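Local coordinates for protein N-acyl-D-glutamate deacylase (Bordetella bronchiseptica, PDB 3GIP) that catalyses hydrolysis of the amide bond of N-acyl-D-glutamate, probably at a zinc site typical of the amidohydrolase superfamily, at residues P60-V65 with D427-D432; D300-T305 with A339-F344. One frame throughout, in Å; residues are numbered along the deposited sequence.

Interaction 1 (P60-V65 with D427-D432); sequences PGFIDV and DVVVFD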
loop_
_atom_site.group_PDB
_atom_site.type_symbol
_atom_site.label_atom_id
_atom_site.label_comp_id
_atom_site.label_asym_id
_atom_site.label_seq_id
_atom_site.Cartn_x
_atom_site.Cartn_y
_atom_site.Cartn_z
ATOM N N PRO A 60 9.383 -11.328 -10.010
ATOM C CA PRO A 60 9.920 -10.069 -9.488
ATOM C C PRO A 60 9.335 -9.913 -8.082
ATOM O O PRO A 60 8.220 -10.371 -7.826
ATOM C CB PRO A 60 9.347 -9.011 -10.436
ATOM C CG PRO A 60 8.936 -9.777 -11.668
ATOM C CD PRO A 60 8.430 -11.081 -11.107
ATOM N N GLY A 61 10.074 -9.284 -7.174
ATOM C CA GLY A 61 9.551 -9.087 -5.833
ATOM C C GLY A 61 8.254 -8.300 -5.918
ATOM O O GLY A 61 8.097 -7.455 -6.804
ATOM N N PHE A 62 7.318 -8.561 -5.011
ATOM C CA PHE A 62 6.046 -7.851 -5.058
ATOM C C PHE A 62 6.146 -6.416 -4.558
ATOM O O PHE A 62 6.886 -6.113 -3.619
ATOM C CB PHE A 62 4.979 -8.610 -4.264
ATOM C CG PHE A 62 4.849 -10.056 -4.657
ATOM C CD1 PHE A 62 4.990 -10.446 -5.988
ATOM C CD2 PHE A 62 4.583 -11.031 -3.698
ATOM C CE1 PHE A 62 4.869 -11.783 -6.356
ATOM C CE2 PHE A 62 4.459 -12.370 -4.057
ATOM C CZ PHE A 62 4.602 -12.747 -5.386
ATOM N N ILE A 63 5.394 -5.538 -5.210
ATOM C CA ILE A 63 5.377 -4.125 -4.870
ATOM C C ILE A 63 4.055 -3.768 -4.194
ATOM O O ILE A 63 2.996 -3.780 -4.825
ATOM C CB ILE A 63 5.579 -3.260 -6.140
ATOM C CG1 ILE A 63 6.922 -3.611 -6.784
ATOM C CG2 ILE A 63 5.528 -1.779 -5.785
ATOM C CD1 ILE A 63 7.251 -2.805 -8.027
ATOM N N ASP A 64 4.131 -3.468 -2.899
ATOM C CA ASP A 64 2.960 -3.104 -2.111
ATOM C C ASP A 64 2.709 -1.620 -2.315
ATOM O O ASP A 64 3.359 -0.780 -1.692
ATOM C CB ASP A 64 3.223 -3.396 -0.632
ATOM C CG ASP A 64 1.999 -3.185 0.232
ATOM O OD1 ASP A 64 0.939 -2.789 -0.302
ATOM O OD2 ASP A 64 2.102 -3.417 1.455
ATOM N N VAL A 65 1.758 -1.305 -3.185
ATOM C CA VAL A 65 1.452 0.078 -3.500
ATOM C C VAL A 65 0.658 0.826 -2.438
ATOM O O VAL A 65 0.481 2.036 -2.548
ATOM C CB VAL A 65 0.710 0.185 -4.857
ATOM C CG1 VAL A 65 1.538 -0.499 -5.944
ATOM C CG2 VAL A 65 -0.680 -0.446 -4.759
ATOM N N ASP A 427 15.260 -7.570 -7.356
ATOM C CA ASP A 427 14.226 -7.724 -6.330
ATOM C C ASP A 427 13.549 -8.999 -6.824
ATOM O O ASP A 427 12.929 -9.003 -7.891
ATOM C CB ASP A 427 13.219 -6.565 -6.351
ATOM C CG ASP A 427 13.815 -5.250 -5.876
ATOM O OD1 ASP A 427 14.799 -5.274 -5.108
ATOM O OD2 ASP A 427 13.279 -4.188 -6.256
ATOM N N VAL A 428 13.672 -10.080 -6.062
ATOM C CA VAL A 428 13.131 -11.363 -6.493
ATOM C C VAL A 428 12.433 -12.147 -5.396
ATOM O O VAL A 428 12.835 -12.106 -4.237
ATOM C CB VAL A 428 14.271 -12.267 -7.039
ATOM C CG1 VAL A 428 13.701 -13.535 -7.650
ATOM C CG2 VAL A 428 15.109 -11.506 -8.050
ATOM N N VAL A 429 11.382 -12.868 -5.770
ATOM C CA VAL A 429 10.681 -13.715 -4.818
ATOM C C VAL A 429 10.542 -15.088 -5.453
ATOM O O VAL A 429 10.206 -15.209 -6.633
ATOM C CB VAL A 429 9.274 -13.177 -4.443
ATOM C CG1 VAL A 429 8.391 -13.072 -5.674
ATOM C CG2 VAL A 429 8.636 -14.099 -3.408
ATOM N N VAL A 430 10.837 -16.120 -4.671
ATOM C CA VAL A 430 10.731 -17.497 -5.129
ATOM C C VAL A 430 9.623 -18.127 -4.299
ATOM O O VAL A 430 9.668 -18.084 -3.068
ATOM C CB VAL A 430 12.046 -18.271 -4.886
ATOM C CG1 VAL A 430 11.899 -19.714 -5.353
ATOM C CG2 VAL A 430 13.190 -17.586 -5.616
ATOM N N PHE A 431 8.623 -18.700 -4.958
ATOM C CA PHE A 431 7.520 -19.304 -4.223
ATOM C C PHE A 431 6.948 -20.541 -4.894
ATOM O O PHE A 431 7.092 -20.731 -6.099
ATOM C CB PHE A 431 6.413 -18.261 -4.005
ATOM C CG PHE A 431 5.722 -17.812 -5.273
ATOM C CD1 PHE A 431 4.594 -18.480 -5.742
ATOM C CD2 PHE A 431 6.192 -16.711 -5.988
ATOM C CE1 PHE A 431 3.941 -18.060 -6.904
ATOM C CE2 PHE A 431 5.545 -16.281 -7.155
ATOM C CZ PHE A 431 4.418 -16.956 -7.613
ATOM N N ASP A 432 6.317 -21.391 -4.092
ATOM C CA ASP A 432 5.688 -22.606 -4.595
ATOM C C ASP A 432 4.279 -22.189 -5.019
ATOM O O ASP A 432 3.472 -21.781 -4.186
ATOM C CB ASP A 432 5.610 -23.654 -3.486
ATOM C CG ASP A 432 5.123 -24.994 -3.989
ATOM O OD1 ASP A 432 4.226 -25.011 -4.858
ATOM O OD2 ASP A 432 5.634 -26.029 -3.508
#

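Interaction 2 (D300-T305 with A339-F344); sequences DDIRIT and AGAIYF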
loop_
_atom_site.group_PDB
_atom_site.type_symbol
_atom_site.label_atom_id
_atom_site.label_comp_id
_atom_site.label_asym_id
_atom_site.label_seq_id
_atom_site.Cartn_x
_atom_site.Cartn_y
_atom_site.Cartn_z
ATOM N N ASP A 300 -22.677 -3.560 11.809
ATOM C CA ASP A 300 -22.605 -4.511 12.909
ATOM C C ASP A 300 -21.224 -5.157 12.962
ATOM O O ASP A 300 -20.444 -5.075 12.008
ATOM C CB ASP A 300 -23.668 -5.608 12.767
ATOM C CG ASP A 300 -25.068 -5.122 13.099
ATOM O OD1 ASP A 300 -25.207 -4.128 13.844
ATOM O OD2 ASP A 300 -26.036 -5.755 12.626
ATOM N N ASP A 301 -20.934 -5.794 14.088
ATOM C CA ASP A 301 -19.666 -6.476 14.311
ATOM C C ASP A 301 -18.411 -5.618 14.212
ATOM O O ASP A 301 -17.348 -6.102 13.823
ATOM C CB ASP A 301 -19.542 -7.695 13.386
ATOM C CG ASP A 301 -20.373 -8.877 13.872
ATOM O OD1 ASP A 301 -21.021 -8.741 14.926
ATOM O OD2 ASP A 301 -20.378 -9.938 13.211
ATOM N N ILE A 302 -18.529 -4.341 14.565
ATOM C CA ILE A 302 -17.357 -3.477 14.565
ATOM C C ILE A 302 -16.446 -4.119 15.612
ATOM O O ILE A 302 -16.850 -4.315 16.761
ATOM C CB ILE A 302 -17.731 -2.032 14.970
ATOM C CG1 ILE A 302 -18.514 -1.376 13.828
ATOM C CG2 ILE A 302 -16.470 -1.224 15.285
ATOM C CD1 ILE A 302 -19.119 -0.020 14.191
ATOM N N ARG A 303 -15.229 -4.473 15.210
ATOM C CA ARG A 303 -14.294 -5.136 16.113
ATOM C C ARG A 303 -13.070 -4.264 16.355
ATOM O O ARG A 303 -12.410 -3.831 15.418
ATOM C CB ARG A 303 -13.882 -6.498 15.532
ATOM C CG ARG A 303 -13.077 -7.353 16.495
ATOM C CD ARG A 303 -12.596 -8.650 15.859
ATOM N NE ARG A 303 -13.626 -9.687 15.813
ATOM C CZ ARG A 303 -13.418 -10.900 15.307
ATOM N NH1 ARG A 303 -12.226 -11.206 14.810
ATOM N NH2 ARG A 303 -14.385 -11.812 15.311
ATOM N N ILE A 304 -12.772 -4.019 17.625
ATOM C CA ILE A 304 -11.651 -3.166 18.000
ATOM C C ILE A 304 -10.279 -3.747 17.660
ATOM O O ILE A 304 -10.009 -4.921 17.899
ATOM C CB ILE A 304 -11.724 -2.839 19.513
ATOM C CG1 ILE A 304 -13.106 -2.257 19.845
ATOM C CG2 ILE A 304 -10.625 -1.859 19.903
ATOM C CD1 ILE A 304 -13.504 -1.044 19.000
ATOM N N THR A 305 -9.418 -2.909 17.088
ATOM C CA THR A 305 -8.061 -3.316 16.725
ATOM C C THR A 305 -7.051 -2.750 17.722
ATOM O O THR A 305 -5.944 -3.272 17.871
ATOM C CB THR A 305 -7.694 -2.829 15.313
ATOM O OG1 THR A 305 -7.971 -1.429 15.201
ATOM C CG2 THR A 305 -8.503 -3.581 14.269
ATOM N N ALA A 339 -9.149 5.022 19.094
ATOM C CA ALA A 339 -9.100 3.589 18.846
ATOM C C ALA A 339 -9.192 3.279 17.360
ATOM O O ALA A 339 -9.335 4.176 16.532
ATOM C CB ALA A 339 -10.245 2.902 19.583
ATOM N N GLY A 340 -9.102 1.993 17.039
ATOM C CA GLY A 340 -9.197 1.552 15.662
ATOM C C GLY A 340 -10.149 0.374 15.622
ATOM O O GLY A 340 -10.453 -0.214 16.665
ATOM N N ALA A 341 -10.622 0.025 14.429
ATOM C CA ALA A 341 -11.545 -1.094 14.293
ATOM C C ALA A 341 -11.550 -1.691 12.900
ATOM O O ALA A 341 -11.011 -1.114 11.953
ATOM C CB ALA A 341 -12.959 -0.639 14.645
ATOM N N ILE A 342 -12.160 -2.868 12.796
ATOM C CA ILE A 342 -12.320 -3.558 11.530
ATOM C C ILE A 342 -13.811 -3.467 11.239
ATOM O O ILE A 342 -14.645 -3.659 12.132
ATOM C CB ILE A 342 -11.902 -5.045 11.618
ATOM C CG1 ILE A 342 -10.383 -5.142 11.779
ATOM C CG2 ILE A 342 -12.361 -5.796 10.362
ATOM C CD1 ILE A 342 -9.876 -6.534 12.069
ATOM N N TYR A 343 -14.133 -3.150 9.991
ATOM C CA TYR A 343 -15.509 -2.999 9.546
ATOM C C TYR A 343 -15.804 -4.054 8.488
ATOM O O TYR A 343 -15.320 -3.967 7.363
ATOM C CB TYR A 343 -15.702 -1.601 8.950
ATOM C CG TYR A 343 -15.359 -0.488 9.911
ATOM C CD1 TYR A 343 -16.292 -0.029 10.840
ATOM C CD2 TYR A 343 -14.091 0.097 9.904
ATOM C CE1 TYR A 343 -15.974 0.988 11.737
ATOM C CE2 TYR A 343 -13.763 1.115 10.801
ATOM C CZ TYR A 343 -14.707 1.555 11.708
ATOM O OH TYR A 343 -14.391 2.575 12.581
ATOM N N PHE A 344 -16.589 -5.057 8.863
ATOM C CA PHE A 344 -16.954 -6.141 7.954
ATOM C C PHE A 344 -18.148 -5.652 7.150
ATOM O O PHE A 344 -19.295 -5.928 7.494
ATOM C CB PHE A 344 -17.300 -7.379 8.784
ATOM C CG PHE A 344 -16.144 -7.888 9.596
ATOM C CD1 PHE A 344 -15.107 -8.591 8.982
ATOM C CD2 PHE A 344 -16.060 -7.624 10.962
ATOM C CE1 PHE A 344 -14.007 -9.023 9.712
ATOM C CE2 PHE A 344 -14.960 -8.053 11.703
ATOM C CZ PHE A 344 -13.931 -8.755 11.077
HETATM O O HOH W 1 -17.805 -4.597 11.366
HETATM O O HOH W 2 -21.124 -5.945 9.455
#

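Interaction 1 (P60-V65 with D427-D432)
Strand 57-64, which pairs with 87-92 and is probably an early strand of the TIM-type barrel, also runs antiparallel beside strand 428-431, and P60 and V428 form a non-hydrogen-bonded pair, their CA atoms 4.6 Å apart. G61 N donates to D427 O at 3.0 Å, coming from above the carbonyl plane, 64° out of it, while P60 CA lies near the same oxygen. Beyond G61 the strands part, and the ring of F62 reaches back toward 429-431. V429 CG1 sits over one face of that ring, 4.1 Å from the F62 centroid, in a CH-pi contact offset toward the rim. With chi1 at 60°, V429 places this methyl between its backbone N and carbonyl carbon, and it also lies 3.5 Å from P60 O. F431 CE2 approaches the same phenyl group at its edge, 4.1 Å from F62 CZ. D427 OD2 forms a salt bridge with R417, and OD1 a hydrogen bond with the backbone N of N458. A single backbone bond thus joins the segments here, and the buried apolar packing around F62 continues the contact where pairing between these two strands has ended, as the first one pairs on with strand 87-92.

Interaction 2 (D300-T305 with A339-F344)
The carbonyl oxygen of I342 accepts R303 N at 3.2 Å in a nearly straight bond, 170° at the hydrogen, and also takes a weak bond from water 1. R303 O returns the pairing to I342 N at 2.8 Å, both donors lying in the carbonyl planes, so R303 and I342 form an antiparallel hydrogen-bonded pair. T305 N reaches G340 O at 2.9 Å from above the carbonyl plane. At the other end two waters replace direct pairing: water 1 links D300 O to F344 N, and water 2 links D300 O to F344 O. I302 CG2, anti to its backbone N, meets A341 CB at 3.6 Å, while I302 CG1 lies 4.0 Å from Y343 CD1. Between the strands, T305 CG2 lies against I342 CG1 at 3.5 Å, tighter than usual, the two side chains crossing at about a right angle. I342 CG2, from the same strand, lies over one face of the F344 ring, toward its rim; the edge of that ring meets D301 O in plane, 3.5 Å from F344 CD2. R303 carries its guanidinium on to Y317 OH, and Y343 OH bonds to I290 O and I292 N, its side chain about 4 Å from a bound formate. Strand 303-307 is an outer strand, within this chain, of a three-stranded antiparallel sheet with 339-343 in the centre and 287-290 beyond.

The two contacts lie 30 Å apart between centres, with about 16 Å between their nearest atoms, and share no strand. Interaction 2 is nested along the chain inside the long loop closed by interaction 1, whose segments are separated by 361 residues. Interaction 1 ties what is probably the first barrel strand to strand 428-431, late in the chain, so parts of the chain distant in sequence meet. Interaction 2 belongs to the separate small sheet of 287-290, 339-343 and 303-307, inserted between barrel strands 277-281 and 360-362. Its Y343 side chain lies about 11 Å from the zinc ion, whose ligands include C95, H218 and H248, so Y343 belongs to the wider surroundings of the metal without being a ligand.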